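Local coordinates for protein Glp_546_48378_50642 (Giardia intestinalis, PDB 2QVW) that cleaves double-stranded RNA into 21 to 23 base-pair siRNAs, the first step of RNA interference, with manganese or magnesium as the likely cofactor, at residues Ala83-Glu87 against Phe109-Phe114; Pro213-Arg219 against Leu241-Pro246. All coordinates share one frame; numbering follows the deposited sequence.

Contact 1. Residues Ala83-Glu87 against Phe109-Phe114; sequences ASWTE and FATLAF
The indole of Trp85 takes the ring of Phe114 edge-on over one face, in a T-shaped (edge-to-face) pair: the six-membered rings have centroids 4.8 Å apart and planes at 84°. The phenyl edge presented is CD2 and CE2, with CE2 above the middle of the indole and CD2 over the CE2-CZ2 bond, 3.4 Å from CZ2 of Trp85. Phe74 of helix 60-77 also meets the indole, its plane inclined at about 45°. Next to the rings, Leu112 sets CG against the CB of Trp85 at 3.5 Å, the side chains crossing at about a right angle. The next residue, Thr86, adds the polar link. With chi1 at -63° its OG1 stands opposite the carbonyl carbon and CG2 opposite the backbone N: the hydroxyl donates to Ala110 O at 2.9 Å, in the carbonyl plane and on a lone pair, while the methyl rests on CB of Phe109 at 3.9 Å. Leu267 of helix 267-284 touches both Trp85 and Phe114. The arrangement is helix-on-sheet packing in the N-terminal domain of Giardia Dicer, where the start of helix 85-90, with Ser84 at its N-cap position, lies against outer strand 112-117 of an antiparallel sheet.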
# COMPACT_ATOMS: atom_id res chain seq x y z
N ALA A 83 30.57 4.80 15.44
CA ALA A 83 30.22 3.47 15.90
C ALA A 83 28.84 3.39 16.56
O ALA A 83 28.72 3.22 17.77
CB ALA A 83 31.28 2.95 16.86
N SER A 84 27.79 3.51 15.74
CA SER A 84 26.43 3.45 16.22
C SER A 84 25.49 3.58 15.05
O SER A 84 25.40 4.64 14.44
CB SER A 84 26.16 4.58 17.22
OG SER A 84 24.88 4.44 17.81
N TRP A 85 24.78 2.50 14.73
CA TRP A 85 23.83 2.50 13.62
C TRP A 85 22.77 3.57 13.83
O TRP A 85 22.46 4.35 12.93
CB TRP A 85 23.15 1.14 13.50
CG TRP A 85 24.11 0.02 13.28
CD1 TRP A 85 24.35 -1.03 14.12
CD2 TRP A 85 24.94 -0.19 12.13
NE1 TRP A 85 25.27 -1.89 13.56
CE2 TRP A 85 25.65 -1.40 12.34
CE3 TRP A 85 25.16 0.53 10.94
CZ2 TRP A 85 26.56 -1.90 11.41
CZ3 TRP A 85 26.06 0.03 10.01
CH2 TRP A 85 26.75 -1.18 10.25
N THR A 86 22.21 3.59 15.04
CA THR A 86 21.18 4.56 15.40
C THR A 86 21.67 5.99 15.19
O THR A 86 20.91 6.88 14.82
CB THR A 86 20.78 4.38 16.87
OG1 THR A 86 20.21 3.08 17.05
CG2 THR A 86 19.78 5.45 17.30
N GLU A 87 22.96 6.20 15.44
CA GLU A 87 23.56 7.52 15.31
C GLU A 87 23.87 7.80 13.86
O GLU A 87 23.56 8.87 13.34
CB GLU A 87 24.85 7.59 16.15
CG GLU A 87 25.41 8.98 16.35
CD GLU A 87 26.69 8.98 17.16
OE1 GLU A 87 26.69 8.48 18.31
OE2 GLU A 87 27.71 9.49 16.63
N PHE A 109 13.99 5.82 18.57
CA PHE A 109 14.87 5.60 17.42
C PHE A 109 15.32 4.14 17.46
O PHE A 109 16.14 3.76 18.28
CB PHE A 109 16.08 6.54 17.47
CG PHE A 109 15.78 7.95 17.03
CD1 PHE A 109 15.40 8.22 15.72
CD2 PHE A 109 15.86 9.01 17.93
CE1 PHE A 109 15.12 9.54 15.31
CE2 PHE A 109 15.58 10.33 17.53
CZ PHE A 109 15.21 10.59 16.22
N ALA A 110 14.75 3.34 16.57
CA ALA A 110 15.06 1.92 16.49
C ALA A 110 16.52 1.62 16.76
O ALA A 110 17.40 2.42 16.47
CB ALA A 110 14.66 1.38 15.12
N THR A 111 16.75 0.45 17.32
CA THR A 111 18.09 -0.01 17.63
C THR A 111 18.33 -1.20 16.70
O THR A 111 17.52 -2.12 16.66
CB THR A 111 18.18 -0.48 19.08
OG1 THR A 111 17.83 0.60 19.94
CG2 THR A 111 19.57 -0.96 19.41
N LEU A 112 19.43 -1.17 15.96
CA LEU A 112 19.73 -2.26 15.03
C LEU A 112 21.12 -2.87 15.15
O LEU A 112 22.09 -2.18 15.43
CB LEU A 112 19.48 -1.79 13.59
CG LEU A 112 20.10 -0.52 13.01
CD1 LEU A 112 19.89 -0.49 11.51
CD2 LEU A 112 19.45 0.70 13.64
N ALA A 113 21.20 -4.18 14.93
CA ALA A 113 22.47 -4.93 14.99
C ALA A 113 22.51 -5.96 13.85
O ALA A 113 21.63 -6.81 13.75
CB ALA A 113 22.60 -5.63 16.33
N PHE A 114 23.53 -5.89 13.01
CA PHE A 114 23.67 -6.80 11.88
C PHE A 114 24.59 -7.98 12.18
O PHE A 114 25.68 -7.82 12.72
CB PHE A 114 24.19 -6.04 10.67
CG PHE A 114 23.33 -4.89 10.27
CD1 PHE A 114 22.07 -5.10 9.73
CD2 PHE A 114 23.76 -3.59 10.45
CE1 PHE A 114 21.26 -4.03 9.36
CE2 PHE A 114 22.94 -2.50 10.09
CZ PHE A 114 21.70 -2.73 9.55

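Contact 2. Residues Pro213-Arg219 against Leu241-Pro246; sequences PLVAAVR and LRFLPP
Val215 and Ala217 carry the backbone hydrogen bonds to Leu244 and Arg242, two in each pair. Leu244 N reaches a lone pair of Val215 O at 3.1 Å, whereas the return bond from Val215 N to Leu244 O is weak. Between Ala217 and Arg242 the ladder is straighter: Arg242 N donates to Ala217 O with an N-H...O angle of 163°, and Ala217 N donates to Arg242 O at 3.2 Å. Ala216 and Phe243 form the non-hydrogen-bonded pair between them. This pairs strand 242-244 with strand 213-219 in the antiparallel sheet of the PAZ domain, a module with an SH3-like barrel; strand 213-219 is bonded on its other side to strand 169-178. Apolar contacts occupy both faces: the methyl of Ala216 meets CE2 of Phe243 at 3.8 Å on one, and CG2 of Val215 packs on CG of Pro246 at 3.6 Å on the other. Leu241, its CG held anti to the backbone N (chi1 -177°), crosses Val218 at about a right angle, CD1 to CG2 3.9 Å. The guanidinium planes of Arg219 and Arg242 lie 14° apart. Both arginines have weak, long ion pairs to Asp222, and Arg219 NH1 forms a salt bridge with Asp221.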
# COMPACT_ATOMS: atom_id res chain seq x y z
N PRO A 213 59.13 -6.98 0.85
CA PRO A 213 58.55 -6.93 -0.50
C PRO A 213 57.15 -6.31 -0.46
O PRO A 213 56.26 -6.83 0.20
CB PRO A 213 58.50 -8.40 -0.92
CG PRO A 213 59.62 -9.03 -0.11
CD PRO A 213 59.45 -8.37 1.23
N LEU A 214 56.97 -5.20 -1.17
CA LEU A 214 55.69 -4.50 -1.20
C LEU A 214 54.49 -5.38 -1.54
O LEU A 214 54.64 -6.53 -1.96
CB LEU A 214 55.75 -3.33 -2.20
CG LEU A 214 56.67 -2.16 -1.81
CD1 LEU A 214 56.56 -1.05 -2.83
CD2 LEU A 214 56.27 -1.65 -0.43
N VAL A 215 53.30 -4.83 -1.33
CA VAL A 215 52.03 -5.51 -1.60
C VAL A 215 51.29 -4.76 -2.70
O VAL A 215 51.20 -3.54 -2.68
CB VAL A 215 51.14 -5.53 -0.33
CG1 VAL A 215 49.88 -6.32 -0.59
CG2 VAL A 215 51.89 -6.12 0.83
N ALA A 216 50.75 -5.51 -3.66
CA ALA A 216 50.01 -4.93 -4.77
C ALA A 216 48.53 -5.24 -4.66
O ALA A 216 48.11 -6.35 -4.96
CB ALA A 216 50.56 -5.46 -6.09
N ALA A 217 47.74 -4.26 -4.24
CA ALA A 217 46.30 -4.45 -4.08
C ALA A 217 45.49 -3.26 -4.58
O ALA A 217 46.02 -2.16 -4.76
CB ALA A 217 45.98 -4.70 -2.61
N VAL A 218 44.19 -3.48 -4.79
CA VAL A 218 43.29 -2.42 -5.27
C VAL A 218 42.39 -1.87 -4.17
O VAL A 218 41.65 -2.60 -3.51
CB VAL A 218 42.40 -2.94 -6.40
CG1 VAL A 218 41.66 -1.78 -7.04
CG2 VAL A 218 43.24 -3.66 -7.43
N ARG A 219 42.45 -0.56 -3.97
CA ARG A 219 41.64 0.09 -2.95
C ARG A 219 40.18 -0.16 -3.27
O ARG A 219 39.71 0.12 -4.37
CB ARG A 219 41.93 1.59 -2.94
CG ARG A 219 41.25 2.36 -1.84
CD ARG A 219 42.26 3.14 -1.03
NE ARG A 219 41.67 4.31 -0.39
CZ ARG A 219 41.10 5.30 -1.06
NH1 ARG A 219 41.04 5.26 -2.39
NH2 ARG A 219 40.60 6.34 -0.40
N LEU A 241 45.76 0.53 -9.33
CA LEU A 241 46.52 -0.37 -8.48
C LEU A 241 47.53 0.40 -7.64
O LEU A 241 48.17 1.34 -8.12
CB LEU A 241 47.25 -1.39 -9.35
CG LEU A 241 48.06 -2.47 -8.63
CD1 LEU A 241 47.14 -3.20 -7.67
CD2 LEU A 241 48.67 -3.43 -9.62
N ARG A 242 47.68 0.00 -6.38
CA ARG A 242 48.60 0.68 -5.47
C ARG A 242 49.47 -0.30 -4.68
O ARG A 242 49.19 -1.49 -4.65
CB ARG A 242 47.80 1.58 -4.53
CG ARG A 242 46.93 2.57 -5.30
CD ARG A 242 46.12 3.48 -4.42
NE ARG A 242 45.34 4.42 -5.22
CZ ARG A 242 44.53 5.33 -4.72
NH1 ARG A 242 44.38 5.44 -3.40
NH2 ARG A 242 43.85 6.14 -5.53
N PHE A 243 50.53 0.22 -4.05
CA PHE A 243 51.44 -0.62 -3.27
C PHE A 243 51.60 -0.14 -1.83
O PHE A 243 51.75 1.06 -1.58
CB PHE A 243 52.81 -0.68 -3.94
CG PHE A 243 52.78 -1.19 -5.36
CD1 PHE A 243 52.29 -0.39 -6.39
CD2 PHE A 243 53.24 -2.46 -5.67
CE1 PHE A 243 52.27 -0.85 -7.71
CE2 PHE A 243 53.22 -2.93 -6.98
CZ PHE A 243 52.73 -2.12 -8.00
N LEU A 244 51.56 -1.08 -0.88
CA LEU A 244 51.68 -0.73 0.53
C LEU A 244 52.50 -1.72 1.35
O LEU A 244 52.54 -2.91 1.05
CB LEU A 244 50.30 -0.56 1.16
CG LEU A 244 49.21 -1.59 0.89
CD1 LEU A 244 48.10 -1.47 1.91
CD2 LEU A 244 48.65 -1.40 -0.51
N PRO A 245 53.15 -1.23 2.42
CA PRO A 245 53.98 -2.02 3.33
C PRO A 245 53.24 -3.16 4.03
O PRO A 245 52.27 -2.92 4.75
CB PRO A 245 54.48 -0.98 4.33
CG PRO A 245 54.53 0.27 3.50
CD PRO A 245 53.23 0.20 2.76
N PRO A 246 53.71 -4.40 3.84
CA PRO A 246 53.08 -5.58 4.45
C PRO A 246 52.84 -5.39 5.94
O PRO A 246 52.04 -6.10 6.56
CB PRO A 246 54.10 -6.69 4.19
CG PRO A 246 54.80 -6.24 2.96
CD PRO A 246 54.99 -4.77 3.22

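Contact 1 closes before contact 2 opens along the chain, and the two belong to different parts of the molecule: 83-87 with 109-114 in the N-terminal domain, 213-219 with 241-246 in the PAZ domain. Their centres are 34 Å apart and their nearest atoms about 19 Å apart, so they do not touch, though both lie on the same side of the chain's centre. Contact 2 is the more remote, about 50 Å from that centre against about 27 Å for contact 1. Neither reaches the annotated manganese sites of the RNase III domains; a bound manganese ion does lie about 10 Å from the side chain of Phe109. Each contact involves a strand of an antiparallel sheet.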